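Local coordinates for protein mitomycin biosynthesis 6-O-methyltransferase (Streptomyces lavendulae, PDB 3GWZ) that transfers the methyl group of S-adenosyl-L-methionine to the 6-hydroxyl of demethylated mitomycins A and B, forming the quinone methoxy group of these anticancer agents, at residues 63-68 against 119-124; 131-136 against 177-182; 191-196 against 354-359; 216-221 against 248-253; 304-309 against 361-366. All coordinates share one frame; numbering follows the deposited sequence.

Interaction 1: residues 63-68 against 119-124; sequences VPELLQ and LLPDPA
L120 reaches toward the turn 63-68 with one methyl, CD2, and this methyl meets P64, Q68 and the backbone N of E65. L120 CD2 lies 3.4 Å from the carbonyl oxygen P64 O. It also touches the ring of the same proline, with P64 CB and L120 CD2 4.0 Å apart. On its other flank it meets the amide of Q68, at 3.7 Å from L120 CD2 to Q68 CD. Nearby, the aliphatic part of E65 presses on the proline ring of P121, with E65 CG and P121 CD 3.3 Å apart. The third patch is P64 CG against L119 CB, at 4.0 Å.

Bonds inside and around the segments hold these groups in place. Q68 folds back over its own turn and gives NE2 to E65 O in a bond of 2.9 Å. The hydrogen bond lies in the carbonyl plane, on a lone pair, and its N-H...O angle is 160°. This fixes the amide that meets L120. Chi1 (-62°) puts E65 CG beside the backbone N, and the bend at chi2 (94°) turns the carboxylate along the P121 ring. Behind L119 stand I55 and V59 of helix 32-61, and V42 of the second subunit packs on it.

Both segments are loops of the dimerisation domain, one after helix 32-61 and the other after helix 114-117. No hydrogen bond joins the two directly. The join rests on leucine and proline carbon surfaces, while P64 O accepts from Q112 NE2 and L119 O from R132 of helix 126-135.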
# COMPACT_ATOMS: atom_id res chain seq x y z
N VAL A 63 -4.76 12.07 1.40
CA VAL A 63 -6.11 11.75 0.92
C VAL A 63 -6.19 10.53 -0.01
O VAL A 63 -6.98 9.63 0.25
CB VAL A 63 -6.84 12.98 0.31
CG1 VAL A 63 -8.22 12.59 -0.23
CG2 VAL A 63 -6.98 14.06 1.36
N PRO A 64 -5.35 10.48 -1.08
CA PRO A 64 -5.42 9.36 -2.02
C PRO A 64 -5.27 7.98 -1.37
O PRO A 64 -5.93 7.02 -1.79
CB PRO A 64 -4.24 9.62 -2.96
CG PRO A 64 -4.01 11.10 -2.87
CD PRO A 64 -4.29 11.45 -1.45
N GLU A 65 -4.41 7.89 -0.36
CA GLU A 65 -4.20 6.62 0.34
C GLU A 65 -5.45 6.16 1.08
O GLU A 65 -5.64 4.97 1.30
CB GLU A 65 -3.05 6.74 1.34
CG GLU A 65 -1.71 7.05 0.71
CD GLU A 65 -1.39 8.53 0.70
OE1 GLU A 65 -0.59 8.96 1.56
OE2 GLU A 65 -1.94 9.27 -0.15
N LEU A 66 -6.28 7.11 1.47
CA LEU A 66 -7.49 6.82 2.24
C LEU A 66 -8.67 6.39 1.36
O LEU A 66 -9.72 6.02 1.86
CB LEU A 66 -7.89 8.02 3.10
CG LEU A 66 -6.92 8.39 4.22
CD1 LEU A 66 -7.29 9.73 4.84
CD2 LEU A 66 -6.89 7.29 5.28
N LEU A 67 -8.48 6.45 0.05
CA LEU A 67 -9.56 6.13 -0.87
C LEU A 67 -9.34 4.84 -1.63
O LEU A 67 -9.96 4.61 -2.67
CB LEU A 67 -9.77 7.29 -1.86
CG LEU A 67 -10.37 8.57 -1.26
CD1 LEU A 67 -10.42 9.69 -2.29
CD2 LEU A 67 -11.77 8.29 -0.71
N GLN A 68 -8.45 3.98 -1.13
CA GLN A 68 -8.10 2.75 -1.85
C GLN A 68 -9.09 1.62 -1.62
O GLN A 68 -9.04 0.60 -2.30
CB GLN A 68 -6.68 2.28 -1.49
CG GLN A 68 -5.61 3.35 -1.58
CD GLN A 68 -4.24 2.82 -1.21
OE1 GLN A 68 -3.59 2.16 -2.03
NE2 GLN A 68 -3.80 3.09 0.02
N LEU A 119 -1.36 9.64 -7.70
CA LEU A 119 -0.80 10.35 -6.55
C LEU A 119 -0.54 9.43 -5.36
O LEU A 119 -0.03 9.87 -4.34
CB LEU A 119 -1.71 11.50 -6.13
CG LEU A 119 -1.80 12.65 -7.14
CD1 LEU A 119 -2.81 13.71 -6.66
CD2 LEU A 119 -0.44 13.26 -7.36
N LEU A 120 -0.90 8.16 -5.49
CA LEU A 120 -0.60 7.22 -4.42
C LEU A 120 0.91 7.16 -4.21
O LEU A 120 1.68 7.14 -5.18
CB LEU A 120 -1.17 5.83 -4.74
CG LEU A 120 -2.70 5.72 -4.64
CD1 LEU A 120 -3.22 4.48 -5.36
CD2 LEU A 120 -3.16 5.74 -3.18
N PRO A 121 1.34 7.16 -2.94
CA PRO A 121 2.77 7.14 -2.60
C PRO A 121 3.43 5.89 -3.15
O PRO A 121 2.92 4.79 -2.93
CB PRO A 121 2.78 7.12 -1.08
CG PRO A 121 1.41 6.68 -0.67
CD PRO A 121 0.48 7.10 -1.75
N ASP A 122 4.53 6.06 -3.86
CA ASP A 122 5.21 4.97 -4.53
C ASP A 122 6.58 5.44 -4.99
O ASP A 122 6.68 6.33 -5.84
CB ASP A 122 4.37 4.51 -5.73
CG ASP A 122 5.04 3.39 -6.51
OD1 ASP A 122 6.17 3.00 -6.16
OD2 ASP A 122 4.42 2.91 -7.49
N PRO A 123 7.64 4.86 -4.42
CA PRO A 123 9.02 5.30 -4.67
C PRO A 123 9.41 5.15 -6.13
O PRO A 123 10.42 5.69 -6.56
CB PRO A 123 9.86 4.36 -3.80
CG PRO A 123 8.99 3.16 -3.55
CD PRO A 123 7.58 3.67 -3.55
N ALA A 124 8.61 4.41 -6.89
CA ALA A 124 8.89 4.22 -8.31
C ALA A 124 8.11 5.19 -9.20
O ALA A 124 8.25 5.19 -10.42
CB ALA A 124 8.58 2.78 -8.72

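Interaction 2: residues 131-136 against 177-182; sequences ARFQAA and ELFNRA
L178 packs its side chain against R132 and A136, where two helices run antiparallel. The contact joins helix 126-135 to helix 173-197 of the methyltransferase domain. Their local axes are 8.8 Å apart and their N-to-C directions differ by 151°.

L178 spreads its two methyls over the last turn of the first helix. L178 CD2 lies 3.9 Å from R132 O, and L178 CD1 is 4.2 Å from A136 CB. Its CB touches the F133 ring at CD1. The guanidinium of R132 turns elsewhere, and R132 NH2 hydrogen-bonds to L119 O.

F179 comes next. F133 holds CG anti to its backbone N (chi1 178°), which carries its ring to F179. The two side chains run alongside in a common direction. Their rings form an oblique pair, with planes at 45° and centroids 5.8 Å apart. The CA of F179 also makes an off-centre CH-pi contact with the F133 ring. F179 belongs to the S-adenosyl-L-homocysteine pocket and touches that ligand, so F133 lies behind a residue of the cofactor pocket. F165 meets the F179 ring edge-to-face, and H139 does the same to F133.

One turn further on is A182. Its methyl, A182 CB, lies 4.0 Å from F133 CB.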
# COMPACT_ATOMS: atom_id res chain seq x y z
N ALA A 131 5.12 15.26 -6.48
CA ALA A 131 4.04 16.01 -5.84
C ALA A 131 4.36 16.25 -4.37
O ALA A 131 4.14 17.33 -3.86
CB ALA A 131 2.71 15.28 -5.99
N ARG A 132 4.90 15.23 -3.70
CA ARG A 132 5.23 15.35 -2.28
C ARG A 132 6.45 16.22 -2.02
O ARG A 132 6.52 16.91 -1.01
CB ARG A 132 5.41 13.96 -1.65
CG ARG A 132 4.08 13.22 -1.50
CD ARG A 132 4.23 11.73 -1.25
NE ARG A 132 2.91 11.14 -1.01
CZ ARG A 132 2.04 10.83 -1.97
NH1 ARG A 132 2.35 11.03 -3.25
NH2 ARG A 132 0.85 10.32 -1.65
N PHE A 133 7.41 16.18 -2.95
CA PHE A 133 8.60 17.04 -2.92
C PHE A 133 8.17 18.51 -3.04
O PHE A 133 8.58 19.35 -2.25
CB PHE A 133 9.50 16.62 -4.10
CG PHE A 133 10.77 17.44 -4.28
CD1 PHE A 133 11.58 17.77 -3.20
CD2 PHE A 133 11.19 17.81 -5.55
CE1 PHE A 133 12.76 18.50 -3.39
CE2 PHE A 133 12.37 18.54 -5.76
CZ PHE A 133 13.16 18.88 -4.66
N GLN A 134 7.31 18.78 -4.02
CA GLN A 134 6.81 20.14 -4.26
C GLN A 134 5.91 20.67 -3.14
O GLN A 134 5.73 21.88 -3.00
CB GLN A 134 6.03 20.17 -5.57
CG GLN A 134 6.87 19.91 -6.81
CD GLN A 134 6.02 19.67 -8.04
OE1 GLN A 134 4.79 19.81 -7.99
NE2 GLN A 134 6.67 19.31 -9.14
N ALA A 135 5.33 19.76 -2.37
CA ALA A 135 4.45 20.15 -1.27
C ALA A 135 5.22 20.90 -0.18
O ALA A 135 4.65 21.74 0.52
CB ALA A 135 3.77 18.92 -0.68
N ALA A 136 6.51 20.60 -0.05
CA ALA A 136 7.35 21.25 0.95
C ALA A 136 7.33 22.77 0.81
O ALA A 136 7.46 23.30 -0.29
CB ALA A 136 8.79 20.74 0.87
N GLU A 177 15.19 13.26 2.17
CA GLU A 177 14.35 12.13 1.79
C GLU A 177 13.37 12.51 0.67
O GLU A 177 13.26 11.78 -0.31
CB GLU A 177 13.60 11.60 3.02
CG GLU A 177 12.38 10.72 2.70
CD GLU A 177 12.72 9.25 2.59
OE1 GLU A 177 13.87 8.93 2.23
OE2 GLU A 177 11.83 8.42 2.87
N LEU A 178 12.69 13.65 0.80
CA LEU A 178 11.77 14.10 -0.25
C LEU A 178 12.47 14.28 -1.60
O LEU A 178 11.96 13.86 -2.64
CB LEU A 178 11.07 15.41 0.13
CG LEU A 178 10.04 15.31 1.25
CD1 LEU A 178 9.55 16.70 1.61
CD2 LEU A 178 8.90 14.40 0.81
N PHE A 179 13.64 14.91 -1.57
CA PHE A 179 14.37 15.10 -2.82
C PHE A 179 14.90 13.77 -3.40
O PHE A 179 14.70 13.46 -4.58
CB PHE A 179 15.53 16.08 -2.67
CG PHE A 179 16.45 16.07 -3.86
CD1 PHE A 179 15.97 16.38 -5.12
CD2 PHE A 179 17.78 15.69 -3.73
CE1 PHE A 179 16.81 16.35 -6.23
CE2 PHE A 179 18.62 15.66 -4.83
CZ PHE A 179 18.13 15.99 -6.09
N ASN A 180 15.58 12.99 -2.57
CA ASN A 180 16.15 11.73 -3.05
C ASN A 180 15.11 10.74 -3.57
O ASN A 180 15.40 9.97 -4.50
CB ASN A 180 17.02 11.08 -1.97
CG ASN A 180 18.35 11.79 -1.80
OD1 ASN A 180 18.73 12.62 -2.63
ND2 ASN A 180 19.06 11.48 -0.73
N ARG A 181 13.92 10.76 -2.99
CA ARG A 181 12.80 9.97 -3.51
C ARG A 181 12.35 10.48 -4.88
O ARG A 181 12.05 9.69 -5.77
CB ARG A 181 11.61 9.97 -2.53
CG ARG A 181 11.74 9.00 -1.36
CD ARG A 181 10.54 9.09 -0.41
NE ARG A 181 9.31 8.56 -1.01
CZ ARG A 181 8.94 7.28 -0.95
NH1 ARG A 181 9.71 6.39 -0.33
NH2 ARG A 181 7.80 6.89 -1.51
N ALA A 182 12.28 11.79 -5.04
CA ALA A 182 11.79 12.35 -6.31
C ALA A 182 12.79 12.13 -7.44
O ALA A 182 12.41 11.85 -8.57
CB ALA A 182 11.46 13.83 -6.16

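Interaction 3: residues 191-196 against 354-359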
# COMPACT_ATOMS: atom_id res chain seq x y z
N ALA A 191 17.26 4.13 -15.56
CA ALA A 191 18.36 3.20 -15.33
C ALA A 191 18.28 2.01 -16.29
O ALA A 191 19.28 1.66 -16.92
CB ALA A 191 18.37 2.71 -13.87
N GLY A 192 17.10 1.41 -16.38
CA GLY A 192 16.88 0.33 -17.33
C GLY A 192 17.13 0.75 -18.77
O GLY A 192 17.68 -0.01 -19.56
N GLN A 193 16.72 1.97 -19.10
CA GLN A 193 16.92 2.51 -20.44
C GLN A 193 18.40 2.64 -20.76
O GLN A 193 18.85 2.23 -21.84
CB GLN A 193 16.25 3.88 -20.60
CG GLN A 193 14.73 3.84 -20.64
CD GLN A 193 14.10 5.21 -20.41
OE1 GLN A 193 14.79 6.19 -20.13
NE2 GLN A 193 12.78 5.27 -20.52
N VAL A 194 19.18 3.20 -19.84
CA VAL A 194 20.61 3.35 -20.08
C VAL A 194 21.29 2.00 -20.26
O VAL A 194 22.11 1.81 -21.16
CB VAL A 194 21.31 4.08 -18.92
CG1 VAL A 194 22.81 4.02 -19.12
CG2 VAL A 194 20.83 5.52 -18.80
N ALA A 195 20.96 1.06 -19.38
CA ALA A 195 21.57 -0.27 -19.40
C ALA A 195 21.27 -1.00 -20.71
O ALA A 195 22.00 -1.89 -21.11
CB ALA A 195 21.10 -1.09 -18.19
N ALA A 196 20.18 -0.62 -21.36
CA ALA A 196 19.77 -1.28 -22.59
C ALA A 196 20.29 -0.54 -23.82
O ALA A 196 20.35 -1.10 -24.91
CB ALA A 196 18.25 -1.40 -22.64
N LEU A 354 23.73 9.19 -28.08
CA LEU A 354 22.76 8.13 -28.30
C LEU A 354 21.43 8.47 -27.64
O LEU A 354 21.39 9.14 -26.60
CB LEU A 354 23.29 6.81 -27.72
CG LEU A 354 24.73 6.50 -28.12
CD1 LEU A 354 25.40 5.55 -27.14
CD2 LEU A 354 24.76 5.95 -29.54
N PRO A 355 20.33 8.00 -28.24
CA PRO A 355 19.00 8.23 -27.66
C PRO A 355 18.83 7.37 -26.42
O PRO A 355 19.44 6.31 -26.30
CB PRO A 355 18.05 7.76 -28.77
CG PRO A 355 18.83 6.78 -29.55
CD PRO A 355 20.28 7.17 -29.46
N CYS A 356 18.01 7.83 -25.50
CA CYS A 356 17.79 7.10 -24.27
C CYS A 356 16.33 7.28 -23.85
O CYS A 356 15.98 8.26 -23.19
CB CYS A 356 18.73 7.61 -23.18
SG CYS A 356 18.74 6.61 -21.72
N GLY A 357 15.49 6.33 -24.24
CA GLY A 357 14.08 6.38 -23.91
C GLY A 357 13.42 7.67 -24.37
O GLY A 357 14.03 8.46 -25.09
N ALA A 358 12.18 7.88 -23.95
CA ALA A 358 11.44 9.08 -24.32
C ALA A 358 11.96 10.30 -23.58
O ALA A 358 12.68 10.18 -22.59
CB ALA A 358 9.95 8.88 -24.06
N GLY A 359 11.59 11.48 -24.06
CA GLY A 359 12.01 12.72 -23.44
C GLY A 359 13.24 13.31 -24.11
O GLY A 359 13.58 12.96 -25.24
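C356 SG lies against two neighbouring residues of helix 173-197. C356 SG is 3.8 Å from V194 CG2 and 3.9 Å from Q193 CB. The thiol is brought there by its first torsion: SG stands anti to the backbone N (chi1 -171°) and extends from the loop to the helix surface. V194 points its CB away from the loop, yet one branch still takes part. CG1 occupies the place anti to the backbone N, and CG2 lies beside that N, where it meets the sulfur.

Q193 points toward the loop. Its CG lies beside the backbone N (chi1 -71°), and the chain is extended beyond CG. The flat amide is thereby carried to G357. The closest approach is 3.7 Å, from Q193 CD to G357 CA. Q193 OE1 and Q193 NE2 are almost as near to G357 CA, at 3.9 Å and 3.8 Å. G357 CA lies over the face of the Q193 amide, so CD, OE1 and NE2 are nearly equidistant from it. No hydrogen bond across the two segments accompanies this contact.

G357 has a positive phi of 56° and no side chain, and its CA comes directly against the amide. The sulfur of C356 is buried, and V361 and I363 of strand 361-368 also touch this cysteine. V194 in turn packs on L216 of helix 215-223.

The contact joins a helix to the turn between strands 348-355 and 361-368. These form the C-terminal beta hairpin, with its antiparallel last strand, that completes the sheet of a class I (Rossmann-like) methyltransferase.

Interaction 4: residues 216-221 against 248-253. With CA (calcium ion), chain E.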
# COMPACT_ATOMS: atom_id res chain seq x y z
N LEU A 216 21.03 3.64 -11.14
CA LEU A 216 21.73 3.52 -12.42
C LEU A 216 22.82 2.46 -12.33
O LEU A 216 22.91 1.57 -13.19
CB LEU A 216 22.32 4.86 -12.87
CG LEU A 216 23.13 4.77 -14.17
CD1 LEU A 216 22.26 4.26 -15.31
CD2 LEU A 216 23.76 6.12 -14.54
N MSE A 217 23.67 2.54 -11.31
CA MSE A 217 24.73 1.55 -11.14
C MSE A 217 24.13 0.14 -10.98
O MSE A 217 24.67 -0.84 -11.52
CB MSE A 217 25.64 1.90 -9.96
CG MSE A 217 26.88 1.00 -9.83
SE MSE A 217 28.17 1.36 -11.24
CE MSE A 217 27.42 0.24 -12.64
N ALA A 218 23.03 0.04 -10.24
CA ALA A 218 22.39 -1.25 -10.02
C ALA A 218 21.90 -1.87 -11.32
O ALA A 218 22.11 -3.05 -11.57
CB ALA A 218 21.24 -1.14 -8.99
N ALA A 219 21.25 -1.07 -12.16
CA ALA A 219 20.73 -1.55 -13.44
C ALA A 219 21.85 -2.01 -14.37
O ALA A 219 21.75 -3.07 -14.99
CB ALA A 219 19.90 -0.47 -14.11
N VAL A 220 22.90 -1.21 -14.46
CA VAL A 220 24.04 -1.55 -15.31
C VAL A 220 24.77 -2.80 -14.80
O VAL A 220 25.14 -3.67 -15.59
CB VAL A 220 25.01 -0.35 -15.46
CG1 VAL A 220 26.26 -0.75 -16.25
CG2 VAL A 220 24.32 0.80 -16.15
N LEU A 221 24.96 -2.91 -13.49
CA LEU A 221 25.60 -4.09 -12.92
C LEU A 221 24.75 -5.34 -13.17
O LEU A 221 25.28 -6.37 -13.58
CB LEU A 221 25.87 -3.92 -11.42
CG LEU A 221 26.89 -2.84 -11.05
CD1 LEU A 221 26.94 -2.67 -9.55
CD2 LEU A 221 28.29 -3.16 -11.61
N ARG A 248 19.79 -5.21 -2.91
CA ARG A 248 19.61 -5.81 -4.23
C ARG A 248 20.72 -6.82 -4.54
O ARG A 248 20.86 -7.29 -5.66
CB ARG A 248 19.48 -4.73 -5.32
CG ARG A 248 18.05 -4.16 -5.39
CD ARG A 248 17.93 -2.96 -6.29
NE ARG A 248 18.20 -3.28 -7.69
CZ ARG A 248 18.07 -2.41 -8.69
NH1 ARG A 248 17.66 -1.17 -8.43
NH2 ARG A 248 18.34 -2.77 -9.94
N GLY A 249 21.50 -7.17 -3.52
CA GLY A 249 22.52 -8.20 -3.65
C GLY A 249 23.74 -7.78 -4.44
O GLY A 249 24.40 -8.61 -5.07
N LEU A 250 24.06 -6.49 -4.40
CA LEU A 250 25.15 -5.99 -5.24
C LEU A 250 26.32 -5.39 -4.46
O LEU A 250 27.24 -4.82 -5.05
CB LEU A 250 24.61 -4.97 -6.25
CG LEU A 250 23.78 -5.52 -7.40
CD1 LEU A 250 23.04 -4.40 -8.11
CD2 LEU A 250 24.67 -6.28 -8.38
N ALA A 251 26.29 -5.54 -3.13
CA ALA A 251 27.33 -4.97 -2.28
C ALA A 251 28.73 -5.50 -2.59
O ALA A 251 29.72 -4.78 -2.42
CB ALA A 251 27.00 -5.18 -0.81
N ASP A 252 28.84 -6.75 -3.03
CA ASP A 252 30.17 -7.27 -3.35
C ASP A 252 30.63 -6.89 -4.76
O ASP A 252 31.73 -7.25 -5.18
CB ASP A 252 30.24 -8.79 -3.14
CG ASP A 252 29.31 -9.56 -4.04
OD1 ASP A 252 28.52 -8.92 -4.78
OD2 ASP A 252 29.34 -10.81 -4.01
N ARG A 253 29.81 -6.14 -5.49
CA ARG A 253 30.18 -5.72 -6.84
C ARG A 253 30.27 -4.21 -6.98
O ARG A 253 30.68 -3.70 -8.03
CB ARG A 253 29.20 -6.28 -7.88
CG ARG A 253 29.34 -7.78 -8.12
CD ARG A 253 28.34 -8.25 -9.17
NE ARG A 253 28.60 -7.65 -10.47
CZ ARG A 253 27.69 -7.53 -11.42
NH1 ARG A 253 26.45 -7.96 -11.20
NH2 ARG A 253 28.01 -6.97 -12.59
CA CA E . 27.69 -11.34 -6.27
O HOH W 1 26.46 -9.16 -6.93
O HOH W 2 29.96 -11.27 -7.49
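R253 sends both terminal nitrogens to one acceptor, the carbonyl oxygen of L221. R253 NH2 is 3.0 Å from L221 O, and R253 NH1 is 3.1 Å from it. Both bonds are bent, with N-H...O angles of 141° and 136°. They reach the oxygen from the same face of its carbonyl plane, NH1 well above that plane. R253 NH2 also gives a hydrogen bond to L227 O. L221 CB lies over one face of this guanidinium.

R248 uses its flat group differently. A218 CB sits over the centre of one face, 3.4 Å from R248 CZ. The charge is met by a salt bridge from R248 NH2 to D222. Between the arginines, L250 sets CD1 on A218 and CD2 on L221 CB.

A calcium ion borders the loop. D252 OD2 binds it at 2.9 Å, along with two waters, and D107 of the third subunit is also a ligand. Water 1 donates to both G249 O and D252 OD1.

G249 is the C-prime residue of a Schellman motif that ends helix 235-247. The loop that follows leads into strand 254-258, at the edge of the sheet, and packs on helix 215-223. The other side of that helix meets helix 173-197 through L216 and A219.

Interaction 5: residues 304-309 against 361-366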
# COMPACT_ATOMS: atom_id res chain seq x y z
N LEU A 304 30.32 8.86 -19.99
CA LEU A 304 28.96 9.04 -20.46
C LEU A 304 28.28 10.16 -19.69
O LEU A 304 27.91 9.99 -18.53
CB LEU A 304 28.13 7.76 -20.28
CG LEU A 304 28.72 6.46 -20.86
CD1 LEU A 304 27.72 5.32 -20.69
CD2 LEU A 304 29.11 6.65 -22.32
N VAL A 305 28.13 11.31 -20.33
CA VAL A 305 27.33 12.36 -19.75
C VAL A 305 25.88 12.06 -20.12
O VAL A 305 25.52 12.02 -21.29
CB VAL A 305 27.75 13.75 -20.27
CG1 VAL A 305 26.71 14.79 -19.84
CG2 VAL A 305 29.11 14.12 -19.71
N ILE A 306 25.05 11.79 -19.12
CA ILE A 306 23.67 11.41 -19.36
C ILE A 306 22.76 12.51 -18.84
O ILE A 306 22.63 12.71 -17.63
CB ILE A 306 23.36 10.06 -18.69
CG1 ILE A 306 24.35 9.00 -19.20
CG2 ILE A 306 21.91 9.64 -18.97
CD1 ILE A 306 24.34 7.70 -18.42
N ASP A 307 22.16 13.27 -19.74
CA ASP A 307 21.39 14.42 -19.28
C ASP A 307 20.33 14.84 -20.29
O ASP A 307 20.21 14.26 -21.37
CB ASP A 307 22.31 15.60 -18.92
CG ASP A 307 22.01 16.17 -17.53
OD1 ASP A 307 20.81 16.23 -17.16
OD2 ASP A 307 22.96 16.56 -16.81
N ASN A 308 19.53 15.83 -19.89
CA ASN A 308 18.51 16.38 -20.76
C ASN A 308 19.21 17.30 -21.75
O ASN A 308 19.94 18.20 -21.35
CB ASN A 308 17.48 17.15 -19.92
CG ASN A 308 16.89 16.30 -18.80
OD1 ASN A 308 16.55 15.13 -19.00
ND2 ASN A 308 16.76 16.88 -17.61
N LEU A 309 19.04 17.05 -23.04
CA LEU A 309 19.65 17.92 -24.04
C LEU A 309 18.62 18.81 -24.71
O LEU A 309 17.56 18.34 -25.11
CB LEU A 309 20.42 17.11 -25.09
CG LEU A 309 21.93 17.01 -24.83
CD1 LEU A 309 22.19 16.42 -23.47
CD2 LEU A 309 22.62 16.19 -25.90
N VAL A 361 16.31 13.10 -22.69
CA VAL A 361 17.53 12.49 -22.18
C VAL A 361 18.34 11.86 -23.30
O VAL A 361 17.81 11.12 -24.12
CB VAL A 361 17.24 11.40 -21.14
CG1 VAL A 361 18.57 10.82 -20.63
CG2 VAL A 361 16.43 11.96 -19.99
N ARG A 362 19.64 12.14 -23.32
CA ARG A 362 20.53 11.49 -24.27
C ARG A 362 21.78 11.01 -23.56
O ARG A 362 22.11 11.50 -22.48
CB ARG A 362 20.90 12.42 -25.43
CG ARG A 362 19.77 12.63 -26.44
CD ARG A 362 20.24 13.31 -27.72
NE ARG A 362 20.99 12.42 -28.61
CZ ARG A 362 20.42 11.57 -29.46
NH1 ARG A 362 19.11 11.47 -29.54
NH2 ARG A 362 21.18 10.80 -30.24
N ILE A 363 22.46 10.03 -24.16
CA ILE A 363 23.74 9.57 -23.65
C ILE A 363 24.82 10.16 -24.53
O ILE A 363 24.87 9.87 -25.72
CB ILE A 363 23.84 8.03 -23.70
CG1 ILE A 363 22.80 7.39 -22.79
CG2 ILE A 363 25.25 7.57 -23.28
CD1 ILE A 363 22.50 5.94 -23.14
N VAL A 364 25.67 11.01 -23.97
CA VAL A 364 26.77 11.56 -24.74
C VAL A 364 28.05 10.82 -24.38
O VAL A 364 28.56 10.94 -23.27
CB VAL A 364 26.93 13.07 -24.51
CG1 VAL A 364 28.01 13.64 -25.42
CG2 VAL A 364 25.60 13.77 -24.76
N GLU A 365 28.56 10.02 -25.33
CA GLU A 365 29.78 9.25 -25.10
C GLU A 365 31.00 10.10 -25.43
O GLU A 365 31.10 10.66 -26.52
CB GLU A 365 29.79 7.98 -25.94
CG GLU A 365 31.08 7.17 -25.77
CD GLU A 365 31.15 5.96 -26.68
OE1 GLU A 365 30.73 6.08 -27.85
OE2 GLU A 365 31.62 4.90 -26.23
N ILE A 366 31.93 10.16 -24.49
CA ILE A 366 33.03 11.11 -24.53
C ILE A 366 34.38 10.43 -24.26
O ILE A 366 34.47 9.49 -23.46
CB ILE A 366 32.78 12.23 -23.48
CG1 ILE A 366 31.55 13.06 -23.87
CG2 ILE A 366 34.01 13.12 -23.30
CD1 ILE A 366 30.77 13.58 -22.68
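V305 and I366 meet through branches set by their first torsions. V305 has chi1 169°, which puts CG2 beside its backbone N. I366 has CG1 beside its own backbone N (chi1 -66°), and this arm carries I366 CD1 to within 3.4 Å of V305 CG2, a tight contact. Strands 302-308 and 361-368 are antiparallel neighbours here, in the mixed seven-stranded sheet of the Rossmann-like methyltransferase fold.

V305 and V364 form a hydrogen-bonded pair. V364 N to V305 O measures 2.9 Å at an N-H...O angle of 170°, and V305 N returns a bond to V364 O. D307 and R362 form the next such pair, with R362 N to D307 O at 2.9 Å and a longer D307 N to R362 O bond of 3.3 Å. L304, I306 and N308 face E365, I363 and V361 in non-hydrogen-bonded pairs. On that face I306 CG2 touches V361 CG1 at 3.9 Å, and V194 of helix 173-197 touches I306. On the other face L309 CD2 packs on V364 CG2.

The polar ends have partners beyond the two strands. E365 forms a salt bridge with R352. D307 OD1 accepts from H276 and from N308 N. D307 is also close to H279, the inferred proton acceptor. N308 is a substrate-binding residue, and its ND2 binds E333. The other amide atom, N308 OD1, rests 3.3 Å from V361 CG2.

Interactions 2 and 5 are buried, whereas 1, 3 and 4 are partly buried; 1 and 3 include exposed residues. Only interaction 5 is built on paired backbone bonds, as suits two strands inside a sheet. Interaction 4 uses two arginines, with a calcium ion bound beside its loop. Interactions 1, 2 and 3 have no hydrogen bond between their segments. Helix 173-197 serves both 2 and 3. Interaction 3 also draws on strand 348-355, the sheet neighbour of strand 361-368 in interaction 5, and L354 N and I363 O join them. R132 links interaction 2 to interaction 1 through L119 O. A191 on A219 and V194 on L216 join interaction 3 to interaction 4.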